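Local coordinates for cellulose hydrolase (Bacillus licheniformis, PDB 4YZT), which hydrolyses internal beta-1,4-glucosidic bonds of cellulose as a tri-modular endoglucanase of glycoside hydrolase family 5, at residues A[206-212]-A[255-260]; A[222-226]-A[249-253]; A[225-231]-A[272-277]. One frame throughout, in Å; residues are numbered along the deposited sequence.

All three contacts belong to the eight-stranded parallel barrel of the family 5 module. Contact 1 joins the end of helix 203-208 and the loop after it to the later part of helix 243-261. Contact 2, its centre about 13 Å away, packs an earlier part of that helix on strand 218-224; Val256 touches Tyr222 between the two. Contact 3, about 11 Å from contact 2 and 23 Å from contact 1, centre to centre, shares Tyr225 and Ser226 with contact 2, and both reach a glucose unit of the bound cellotetraose. Along the chain, 222-226 and 249-253 fall between the segments of contact 1, whereas contacts 1 and 3 alternate. Outer-wall helix packing is thus linked through one strand to the glycan pocket.

Contact 1. Residues A[206-212]-A[255-260]; sequences LLHSFEP and PVYEKF
Leu207 of helix 203-208 is a knob in a hole on helix 243-261 made by Pro255, Val256, Lys259 and Phe260. Its CG stands anti to the carbonyl carbon (chi1 -71°), and both methyls bear on the second helix. CD1 touches Pro255 CB at 3.9 Å, while CD2 lies 3.6 Å from Pro255 O. The side chains of Leu207 and Val256 cross at about a right angle. Phe260 turns its edge to the first helix: Leu206 O lies near the ring plane, 3.3 Å from Phe260 CZ, and Phe260 CE2 is 3.8 Å from Leu206 CG. One face of this ring carries Lys259 CG over its centre. The CZ of Phe260 also meets the edge of the Phe210 ring, one face of which carries Leu206 CD1, offset toward the rim.

Extended beyond CG, Lys259 crosses to the end of helix 203-208, where NZ donates to Leu207 O at 2.7 Å, tilted 33° from the carbonyl plane. A water that accepts from Lys259 NZ at 3.2 Å also lies 2.7 Å from both Leu206 O and Phe210 O. The ammonium group thus sits among carbonyls at a helix C-terminus, where their partial negative charge would probably favour it. With an alanine at Leu207 both methyls would be gone, which would probably leave a gap between Pro255, Val256 and Phe260. Phe210 and Phe260 also rest on Leu220 of strand 218-224, so this is the packing of neighbouring outer helices, those after the fifth and sixth strands, in a (beta/alpha)8 barrel.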
loop_
_atom_site.group_PDB
_atom_site.type_symbol
_atom_site.label_atom_id
_atom_site.label_comp_id
_atom_site.label_asym_id
_atom_site.label_seq_id
_atom_site.Cartn_x
_atom_site.Cartn_y
_atom_site.Cartn_z
ATOM N N LEU A 206 -2.635 12.947 16.332
ATOM C CA LEU A 206 -1.686 12.464 17.321
ATOM C C LEU A 206 -0.863 13.629 17.909
ATOM O O LEU A 206 -0.531 13.656 19.100
ATOM C CB LEU A 206 -0.752 11.414 16.689
ATOM C CG LEU A 206 0.134 10.650 17.664
ATOM C CD1 LEU A 206 -0.695 9.630 18.428
ATOM C CD2 LEU A 206 1.263 9.983 16.911
ATOM N N LEU A 207 -0.567 14.606 17.061
ATOM C CA LEU A 207 0.281 15.727 17.427
ATOM C C LEU A 207 -0.461 16.845 18.153
ATOM O O LEU A 207 0.158 17.611 18.904
ATOM C CB LEU A 207 0.946 16.285 16.173
ATOM C CG LEU A 207 2.020 15.374 15.573
ATOM C CD1 LEU A 207 2.445 15.871 14.199
ATOM C CD2 LEU A 207 3.215 15.312 16.526
ATOM N N HIS A 208 -1.775 16.941 17.952
ATOM C CA HIS A 208 -2.505 18.132 18.406
ATOM C C HIS A 208 -3.721 17.907 19.296
ATOM O O HIS A 208 -4.142 18.829 19.993
ATOM C CB HIS A 208 -2.950 18.950 17.192
ATOM C CG HIS A 208 -1.820 19.359 16.303
ATOM N ND1 HIS A 208 -0.732 20.069 16.763
ATOM C CD2 HIS A 208 -1.606 19.152 14.984
ATOM C CE1 HIS A 208 0.109 20.275 15.765
ATOM N NE2 HIS A 208 -0.400 19.730 14.674
ATOM N N SER A 209 -4.306 16.716 19.266
ATOM C CA SER A 209 -5.537 16.471 20.018
ATOM C C SER A 209 -5.389 15.293 20.976
ATOM O O SER A 209 -6.096 15.165 21.981
ATOM C CB SER A 209 -6.693 16.222 19.053
ATOM O OG SER A 209 -6.657 17.159 17.988
ATOM N N PHE A 210 -4.446 14.438 20.649
ATOM C CA PHE A 210 -4.157 13.247 21.422
ATOM C C PHE A 210 -3.438 13.588 22.717
ATOM O O PHE A 210 -2.634 14.519 22.758
ATOM C CB PHE A 210 -3.312 12.318 20.555
ATOM C CG PHE A 210 -2.781 11.109 21.258
ATOM C CD1 PHE A 210 -3.567 9.980 21.417
ATOM C CD2 PHE A 210 -1.468 11.071 21.696
ATOM C CE1 PHE A 210 -3.060 8.846 22.026
ATOM C CE2 PHE A 210 -0.958 9.935 22.315
ATOM C CZ PHE A 210 -1.755 8.825 22.474
ATOM N N GLU A 211 -3.730 12.844 23.779
ATOM C CA GLU A 211 -2.877 12.870 24.965
ATOM C C GLU A 211 -2.578 11.437 25.391
ATOM O O GLU A 211 -3.487 10.612 25.475
ATOM C CB GLU A 211 -3.522 13.657 26.111
ATOM C CG GLU A 211 -3.552 15.162 25.884
ATOM C CD GLU A 211 -2.161 15.760 25.647
ATOM O OE1 GLU A 211 -1.216 15.409 26.385
ATOM O OE2 GLU A 211 -2.013 16.581 24.716
ATOM N N PRO A 212 -1.295 11.135 25.647
ATOM C CA PRO A 212 -0.892 9.771 26.012
ATOM C C PRO A 212 -1.531 9.319 27.322
ATOM O O PRO A 212 -1.548 10.085 28.289
ATOM C CB PRO A 212 0.635 9.874 26.174
ATOM C CG PRO A 212 1.026 11.184 25.584
ATOM C CD PRO A 212 -0.169 12.080 25.711
ATOM N N PRO A 255 7.950 15.836 13.004
ATOM C CA PRO A 255 7.373 16.315 14.272
ATOM C C PRO A 255 6.933 15.202 15.227
ATOM O O PRO A 255 6.834 15.446 16.439
ATOM C CB PRO A 255 6.157 17.132 13.815
ATOM C CG PRO A 255 6.501 17.583 12.448
ATOM C CD PRO A 255 7.274 16.443 11.843
ATOM N N VAL A 256 6.669 14.008 14.700
ATOM C CA VAL A 256 6.258 12.884 15.545
ATOM C C VAL A 256 7.482 12.363 16.286
ATOM O O VAL A 256 7.407 11.990 17.462
ATOM C CB VAL A 256 5.592 11.752 14.726
ATOM C CG1 VAL A 256 5.281 10.549 15.607
ATOM C CG2 VAL A 256 4.315 12.264 14.073
ATOM N N TYR A 257 8.617 12.359 15.597
ATOM C CA TYR A 257 9.873 12.062 16.254
ATOM C C TYR A 257 10.159 13.097 17.341
ATOM O O TYR A 257 10.523 12.749 18.460
ATOM C CB TYR A 257 11.019 12.028 15.243
ATOM C CG TYR A 257 12.361 11.995 15.904
ATOM C CD1 TYR A 257 12.861 10.812 16.427
ATOM C CD2 TYR A 257 13.130 13.144 16.014
ATOM C CE1 TYR A 257 14.095 10.768 17.047
ATOM C CE2 TYR A 257 14.367 13.115 16.634
ATOM C CZ TYR A 257 14.844 11.921 17.147
ATOM O OH TYR A 257 16.074 11.875 17.758
ATOM N N GLU A 258 9.986 14.373 17.020
ATOM C CA GLU A 258 10.368 15.410 17.968
ATOM C C GLU A 258 9.479 15.456 19.217
ATOM O O GLU A 258 9.976 15.680 20.317
ATOM C CB GLU A 258 10.366 16.779 17.280
ATOM C CG GLU A 258 11.396 16.938 16.156
ATOM C CD GLU A 258 11.231 18.260 15.408
ATOM O OE1 GLU A 258 12.160 19.094 15.440
ATOM O OE2 GLU A 258 10.159 18.468 14.802
ATOM N N LYS A 259 8.176 15.253 19.058
ATOM C CA LYS A 259 7.261 15.346 20.198
ATOM C C LYS A 259 7.263 14.080 21.033
ATOM O O LYS A 259 7.150 14.145 22.259
ATOM C CB LYS A 259 5.823 15.644 19.740
ATOM C CG LYS A 259 4.872 15.902 20.917
ATOM C CD LYS A 259 3.525 16.450 20.481
ATOM C CE LYS A 259 2.724 16.915 21.686
ATOM N NZ LYS A 259 1.562 17.744 21.263
ATOM N N PHE A 260 7.395 12.934 20.372
ATOM C CA PHE A 260 7.140 11.664 21.047
ATOM C C PHE A 260 8.338 10.729 21.102
ATOM O O PHE A 260 8.712 10.290 22.183
ATOM C CB PHE A 260 5.965 10.946 20.390
ATOM C CG PHE A 260 4.643 11.676 20.543
ATOM C CD1 PHE A 260 4.114 11.922 21.801
ATOM C CD2 PHE A 260 3.929 12.090 19.425
ATOM C CE1 PHE A 260 2.901 12.599 21.950
ATOM C CE2 PHE A 260 2.712 12.746 19.560
ATOM C CZ PHE A 260 2.196 13.007 20.822
HETATM O O HOH W 1 -0.653 15.400 21.208
#

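Contact 2. Residues A[222-226]-A[249-253]; sequences YHYYS and MEEDI. With BGC (beta-D-glucopyranose), chain B.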
loop_
_atom_site.group_PDB
_atom_site.type_symbol
_atom_site.label_atom_id
_atom_site.label_comp_id
_atom_site.label_asym_id
_atom_site.label_seq_id
_atom_site.Cartn_x
_atom_site.Cartn_y
_atom_site.Cartn_z
ATOM N N TYR A 222 0.167 5.897 13.964
ATOM C CA TYR A 222 -0.571 6.629 12.938
ATOM C C TYR A 222 -0.455 5.826 11.647
ATOM O O TYR A 222 0.328 4.860 11.568
ATOM C CB TYR A 222 -0.043 8.065 12.764
ATOM C CG TYR A 222 1.389 8.180 12.286
ATOM C CD1 TYR A 222 1.680 8.354 10.938
ATOM C CD2 TYR A 222 2.454 8.129 13.184
ATOM C CE1 TYR A 222 2.990 8.456 10.497
ATOM C CE2 TYR A 222 3.777 8.236 12.747
ATOM C CZ TYR A 222 4.034 8.398 11.401
ATOM O OH TYR A 222 5.331 8.509 10.947
ATOM N N HIS A 223 -1.250 6.203 10.650
ATOM C CA HIS A 223 -1.133 5.625 9.316
ATOM C C HIS A 223 -0.645 6.712 8.367
ATOM O O HIS A 223 -0.899 7.908 8.583
ATOM C CB HIS A 223 -2.476 5.057 8.835
ATOM C CG HIS A 223 -3.005 3.948 9.695
ATOM N ND1 HIS A 223 -4.254 3.398 9.508
ATOM C CD2 HIS A 223 -2.446 3.277 10.733
ATOM C CE1 HIS A 223 -4.447 2.439 10.402
ATOM N NE2 HIS A 223 -3.367 2.353 11.162
ATOM N N TYR A 224 0.043 6.310 7.307
ATOM C CA TYR A 224 0.568 7.300 6.372
ATOM C C TYR A 224 0.321 6.887 4.943
ATOM O O TYR A 224 0.849 5.864 4.502
ATOM C CB TYR A 224 2.068 7.508 6.590
ATOM C CG TYR A 224 2.614 8.712 5.856
ATOM C CD1 TYR A 224 2.468 9.991 6.387
ATOM C CD2 TYR A 224 3.255 8.580 4.624
ATOM C CE1 TYR A 224 2.956 11.113 5.720
ATOM C CE2 TYR A 224 3.759 9.695 3.951
ATOM C CZ TYR A 224 3.602 10.960 4.506
ATOM O OH TYR A 224 4.084 12.081 3.859
ATOM N N TYR A 225 -0.455 7.694 4.226
ATOM C CA TYR A 225 -0.781 7.417 2.826
ATOM C C TYR A 225 -0.699 8.683 1.965
ATOM O O TYR A 225 -1.537 8.896 1.084
ATOM C CB TYR A 225 -2.185 6.830 2.714
ATOM C CG TYR A 225 -2.368 5.387 3.158
ATOM C CD1 TYR A 225 -1.756 4.331 2.470
ATOM C CD2 TYR A 225 -3.202 5.076 4.235
ATOM C CE1 TYR A 225 -1.954 3.012 2.854
ATOM C CE2 TYR A 225 -3.413 3.756 4.625
ATOM C CZ TYR A 225 -2.792 2.734 3.927
ATOM O OH TYR A 225 -3.004 1.426 4.315
ATOM N N SER A 226 0.298 9.528 2.220
ATOM C CA SER A 226 0.434 10.771 1.466
ATOM C C SER A 226 1.524 10.708 0.408
ATOM O O SER A 226 2.566 10.090 0.612
ATOM C CB SER A 226 0.702 11.934 2.418
ATOM O OG SER A 226 -0.408 12.100 3.279
ATOM N N MET A 249 7.545 14.755 2.556
ATOM C CA MET A 249 7.398 13.481 3.240
ATOM C C MET A 249 8.155 13.507 4.576
ATOM O O MET A 249 7.604 13.115 5.610
ATOM C CB MET A 249 7.888 12.333 2.360
ATOM C CG MET A 249 7.857 10.985 3.065
ATOM S SD MET A 249 8.451 9.661 1.990
ATOM C CE MET A 249 6.914 9.170 1.223
ATOM N N GLU A 250 9.391 14.000 4.574
ATOM C CA GLU A 250 10.166 14.040 5.818
ATOM C C GLU A 250 9.550 15.017 6.828
ATOM O O GLU A 250 9.413 14.695 8.017
ATOM C CB GLU A 250 11.629 14.416 5.551
ATOM C CG GLU A 250 12.462 14.571 6.832
ATOM C CD GLU A 250 13.944 14.280 6.640
ATOM O OE1 GLU A 250 14.424 14.313 5.492
ATOM O OE2 GLU A 250 14.640 14.028 7.652
ATOM N N GLU A 251 9.176 16.202 6.354
ATOM C CA GLU A 251 8.584 17.212 7.231
ATOM C C GLU A 251 7.251 16.744 7.809
ATOM O O GLU A 251 6.855 17.178 8.882
ATOM C CB GLU A 251 8.411 18.544 6.495
ATOM C CG GLU A 251 9.721 19.326 6.275
ATOM C CD GLU A 251 10.718 19.236 7.454
ATOM O OE1 GLU A 251 10.413 19.734 8.564
ATOM O OE2 GLU A 251 11.824 18.676 7.261
ATOM N N ASP A 252 6.574 15.837 7.114
ATOM C CA ASP A 252 5.355 15.235 7.641
ATOM C C ASP A 252 5.602 14.455 8.934
ATOM O O ASP A 252 4.846 14.596 9.891
ATOM C CB ASP A 252 4.710 14.300 6.608
ATOM C CG ASP A 252 3.747 15.029 5.678
ATOM O OD1 ASP A 252 3.469 16.223 5.917
ATOM O OD2 ASP A 252 3.257 14.397 4.717
ATOM N N ILE A 253 6.654 13.647 8.970
ATOM C CA ILE A 253 6.806 12.692 10.068
ATOM C C ILE A 253 7.828 13.130 11.135
ATOM O O ILE A 253 7.757 12.678 12.280
ATOM C CB ILE A 253 7.177 11.293 9.521
ATOM C CG1 ILE A 253 8.619 11.257 9.024
ATOM C CG2 ILE A 253 6.209 10.891 8.402
ATOM C CD1 ILE A 253 9.049 9.872 8.566
HETATM C C2 BGC B . -7.755 1.112 6.652
HETATM C C3 BGC B . -7.633 -0.041 5.718
HETATM C C4 BGC B . -7.860 0.360 4.329
HETATM C C5 BGC B . -6.866 1.462 3.964
HETATM C C6 BGC B . -6.892 1.930 2.534
HETATM C C1 BGC B . -6.771 2.123 6.127
HETATM O O1 BGC B . -6.397 3.141 7.006
HETATM O O2 BGC B . -7.339 0.764 8.010
HETATM O O3 BGC B . -8.517 -1.184 6.110
HETATM O O4 BGC B . -7.703 -0.826 3.469
HETATM O O5 BGC B . -7.159 2.608 4.824
HETATM O O6 BGC B . -8.138 2.575 2.324
HETATM O O HOH W 2 0.400 14.148 5.405
#
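The ring of Tyr224 has Asp252 at its edge, near the ring plane, and Ser226 N above one face, 3.8 Å from the ring plane and offset toward the rim. Phe290 of helix 280-296 meets it with ring planes nearly parallel, and Met249 CE comes obliquely to within 4.2 Å of Tyr224 CE2. The Asp252 carboxylate is turned 68° from the ring. Tyr224 OH donates to Asp252 OD2 at 2.6 Å, using the anti lone pair of that oxygen, and a water donates weakly to the same OD2. Tyr224 holds CG anti to the backbone N (chi1 -168°), which carries the ring across to the helix.

Ile253 lies between two tyrosines. Its CG2 is 4.2 Å from Tyr224 CE1 and 3.6 Å from Tyr222 OH, approaching both rings obliquely. The Tyr222 hydroxyl is buried by this apolar contact and has no polar partner in the model.

His223 serves the sugar instead: glucose O1 lies at the imidazole edge, 3.3 Å from His223 ND1, in a weak hydrogen bond; the same nitrogen is hydrogen-bonded to Glu162 OE2. The axes of strand 222-224 and helix 249-253 approach to 11.6 Å and run antiparallel (172°). This is the strand-to-helix packing of a beta-alpha-beta unit in a (beta/alpha)8 barrel, Tyr222 and Tyr224 facing the helix and His223, between them, the glycan pocket.

Contact 3. Residues A[225-231]-A[272-277]; sequences YSPWDYV and YGTLGA. With BGC (beta-D-glucopyranose), chain B.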
loop_
_atom_site.group_PDB
_atom_site.type_symbol
_atom_site.label_atom_id
_atom_site.label_comp_id
_atom_site.label_asym_id
_atom_site.label_seq_id
_atom_site.Cartn_x
_atom_site.Cartn_y
_atom_site.Cartn_z
ATOM N N TYR A 225 -0.455 7.694 4.226
ATOM C CA TYR A 225 -0.781 7.417 2.826
ATOM C C TYR A 225 -0.699 8.683 1.965
ATOM O O TYR A 225 -1.537 8.896 1.084
ATOM C CB TYR A 225 -2.185 6.830 2.714
ATOM C CG TYR A 225 -2.368 5.387 3.158
ATOM C CD1 TYR A 225 -1.756 4.331 2.470
ATOM C CD2 TYR A 225 -3.202 5.076 4.235
ATOM C CE1 TYR A 225 -1.954 3.012 2.854
ATOM C CE2 TYR A 225 -3.413 3.756 4.625
ATOM C CZ TYR A 225 -2.792 2.734 3.927
ATOM O OH TYR A 225 -3.004 1.426 4.315
ATOM N N SER A 226 0.298 9.528 2.220
ATOM C CA SER A 226 0.434 10.771 1.466
ATOM C C SER A 226 1.524 10.708 0.408
ATOM O O SER A 226 2.566 10.090 0.612
ATOM C CB SER A 226 0.702 11.934 2.418
ATOM O OG SER A 226 -0.408 12.100 3.279
ATOM N N PRO A 227 1.275 11.339 -0.757
ATOM C CA PRO A 227 0.053 12.039 -1.169
ATOM C C PRO A 227 -1.020 11.043 -1.593
ATOM O O PRO A 227 -0.720 10.119 -2.347
ATOM C CB PRO A 227 0.503 12.895 -2.370
ATOM C CG PRO A 227 2.029 12.767 -2.421
ATOM C CD PRO A 227 2.340 11.461 -1.765
ATOM N N TRP A 228 -2.239 11.220 -1.101
ATOM C CA TRP A 228 -3.317 10.269 -1.367
ATOM C C TRP A 228 -3.519 10.015 -2.861
ATOM O O TRP A 228 -3.734 8.872 -3.276
ATOM C CB TRP A 228 -4.630 10.764 -0.770
ATOM C CG TRP A 228 -5.760 9.832 -1.038
ATOM C CD1 TRP A 228 -6.784 10.010 -1.924
ATOM C CD2 TRP A 228 -5.990 8.566 -0.404
ATOM N NE1 TRP A 228 -7.632 8.924 -1.891
ATOM C CE2 TRP A 228 -7.164 8.023 -0.970
ATOM C CE3 TRP A 228 -5.310 7.836 0.582
ATOM C CZ2 TRP A 228 -7.678 6.788 -0.573
ATOM C CZ3 TRP A 228 -5.819 6.603 0.966
ATOM C CH2 TRP A 228 -6.996 6.097 0.393
ATOM N N ASP A 229 -3.444 11.077 -3.661
ATOM C CA ASP A 229 -3.745 10.919 -5.080
ATOM C C ASP A 229 -2.588 10.259 -5.842
ATOM O O ASP A 229 -2.803 9.679 -6.907
ATOM C CB ASP A 229 -4.155 12.259 -5.728
ATOM C CG ASP A 229 -3.320 13.446 -5.274
ATOM O OD1 ASP A 229 -2.629 13.385 -4.235
ATOM O OD2 ASP A 229 -3.364 14.465 -5.987
ATOM N N TYR A 230 -1.376 10.283 -5.289
ATOM C CA TYR A 230 -0.312 9.492 -5.892
ATOM C C TYR A 230 -0.476 8.016 -5.507
ATOM O O TYR A 230 -0.442 7.141 -6.384
ATOM C CB TYR A 230 1.107 9.974 -5.502
ATOM C CG TYR A 230 2.093 8.865 -5.802
ATOM C CD1 TYR A 230 2.333 8.458 -7.122
ATOM C CD2 TYR A 230 2.698 8.145 -4.769
ATOM C CE1 TYR A 230 3.189 7.396 -7.405
ATOM C CE2 TYR A 230 3.555 7.072 -5.043
ATOM C CZ TYR A 230 3.791 6.706 -6.358
ATOM O OH TYR A 230 4.628 5.647 -6.639
ATOM N N VAL A 231 -0.656 7.725 -4.216
ATOM C CA VAL A 231 -0.668 6.322 -3.803
ATOM C C VAL A 231 -1.867 5.598 -4.399
ATOM O O VAL A 231 -1.772 4.409 -4.706
ATOM C CB VAL A 231 -0.632 6.143 -2.249
ATOM C CG1 VAL A 231 0.614 6.800 -1.669
ATOM C CG2 VAL A 231 -1.867 6.682 -1.586
ATOM N N TYR A 272 1.148 1.779 5.710
ATOM C CA TYR A 272 1.668 2.644 4.656
ATOM C C TYR A 272 1.731 1.815 3.378
ATOM O O TYR A 272 1.678 0.574 3.423
ATOM C CB TYR A 272 3.067 3.201 4.988
ATOM C CG TYR A 272 4.139 2.170 4.766
ATOM C CD1 TYR A 272 4.831 2.094 3.552
ATOM C CD2 TYR A 272 4.429 1.230 5.747
ATOM C CE1 TYR A 272 5.792 1.110 3.331
ATOM C CE2 TYR A 272 5.397 0.250 5.543
ATOM C CZ TYR A 272 6.061 0.188 4.329
ATOM O OH TYR A 272 7.003 -0.794 4.130
ATOM N N GLY A 273 1.879 2.494 2.243
ATOM C CA GLY A 273 2.129 1.799 0.995
ATOM C C GLY A 273 1.305 2.349 -0.148
ATOM O O GLY A 273 0.414 3.175 0.049
ATOM N N THR A 274 1.594 1.891 -1.363
ATOM C CA THR A 274 0.807 2.350 -2.498
ATOM C C THR A 274 -0.455 1.510 -2.590
ATOM O O THR A 274 -0.526 0.401 -2.049
ATOM C CB THR A 274 1.604 2.307 -3.833
ATOM O OG1 THR A 274 2.223 1.025 -4.008
ATOM C CG2 THR A 274 2.682 3.379 -3.818
ATOM N N LEU A 275 -1.454 2.073 -3.258
ATOM C CA LEU A 275 -2.796 1.518 -3.316
ATOM C C LEU A 275 -3.266 1.525 -4.762
ATOM O O LEU A 275 -4.367 1.989 -5.064
ATOM C CB LEU A 275 -3.767 2.327 -2.439
ATOM C CG LEU A 275 -3.440 2.486 -0.943
ATOM C CD1 LEU A 275 -4.486 3.380 -0.260
ATOM C CD2 LEU A 275 -3.331 1.126 -0.244
ATOM N N GLY A 276 -2.416 1.039 -5.661
ATOM C CA GLY A 276 -2.783 0.990 -7.064
ATOM C C GLY A 276 -1.827 1.699 -8.007
ATOM O O GLY A 276 -1.809 1.395 -9.200
ATOM N N ALA A 277 -1.043 2.643 -7.483
ATOM C CA ALA A 277 0.008 3.286 -8.271
ATOM C C ALA A 277 0.841 2.207 -8.957
ATOM O O ALA A 277 1.271 1.262 -8.291
ATOM C CB ALA A 277 0.892 4.166 -7.373
HETATM C C2 BGC B . -7.755 1.112 6.652
HETATM C C3 BGC B . -7.633 -0.041 5.718
HETATM C C4 BGC B . -7.860 0.360 4.329
HETATM C C5 BGC B . -6.866 1.462 3.964
HETATM C C6 BGC B . -6.892 1.930 2.534
HETATM C C1 BGC B . -6.771 2.123 6.127
HETATM O O1 BGC B . -6.397 3.141 7.006
HETATM O O2 BGC B . -7.339 0.764 8.010
HETATM O O3 BGC B . -8.517 -1.184 6.110
HETATM O O4 BGC B . -7.703 -0.826 3.469
HETATM O O5 BGC B . -7.159 2.608 4.824
HETATM O O6 BGC B . -8.138 2.575 2.324
#
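Val231 and Leu275 mark the tight part of this contact, where the short helix 228-231 lies against the loop after strand 267-272. Val231 O receives Leu275 N at 2.8 Å, the N-H...O angle being 154°, with the donor lying well above the carbonyl plane (42°). Ala277 N adds a second, weak bond to the same oxygen at 3.4 Å. One carbonyl therefore gathers two amides of the turning chain. Gly273 and Gly276 take backbone angles at which a CB would jam against the preceding carbonyl, so glycine permits the bends. Beside them, buried Tyr230 receives Ala277 CB and Thr274 CG2 obliquely, its CE1 lying 4.0 Å from Ala277 CB.

Toward the pocket, partly exposed side chains take over. Gly273 O lies in the ring plane at the edge of Tyr225, 3.5 Å from its CD1, while Leu275 CD1 covers one ring face. The same methyl reaches Trp228 CZ3 at 3.7 Å, the leucine crossing each aromatic side chain at about a right angle. Leu275 keeps CG anti to its carbonyl carbon (chi1 -57°), with both methyls directed toward these aromatics.

Contacts to the sugar are looser: glucose C6 is 4.0 Å from Leu275 CD1, and glucose O1, near the plane of the Tyr225 ring, is 3.9 Å from Tyr225 CE2. Tyr225 OH is hydrogen-bonded to Glu271 OE1, and the other carboxylate oxygen, OE2, is hydrogen-bonded to the glucose. One firm and one weak backbone bond thus tie the end of helix 228-231 to the loop after strand 267-272, leaving largely apolar van der Waals surface beside the glycan; the Tyr225 hydroxyl is likely to steady the glutamate that also bonds the sugar.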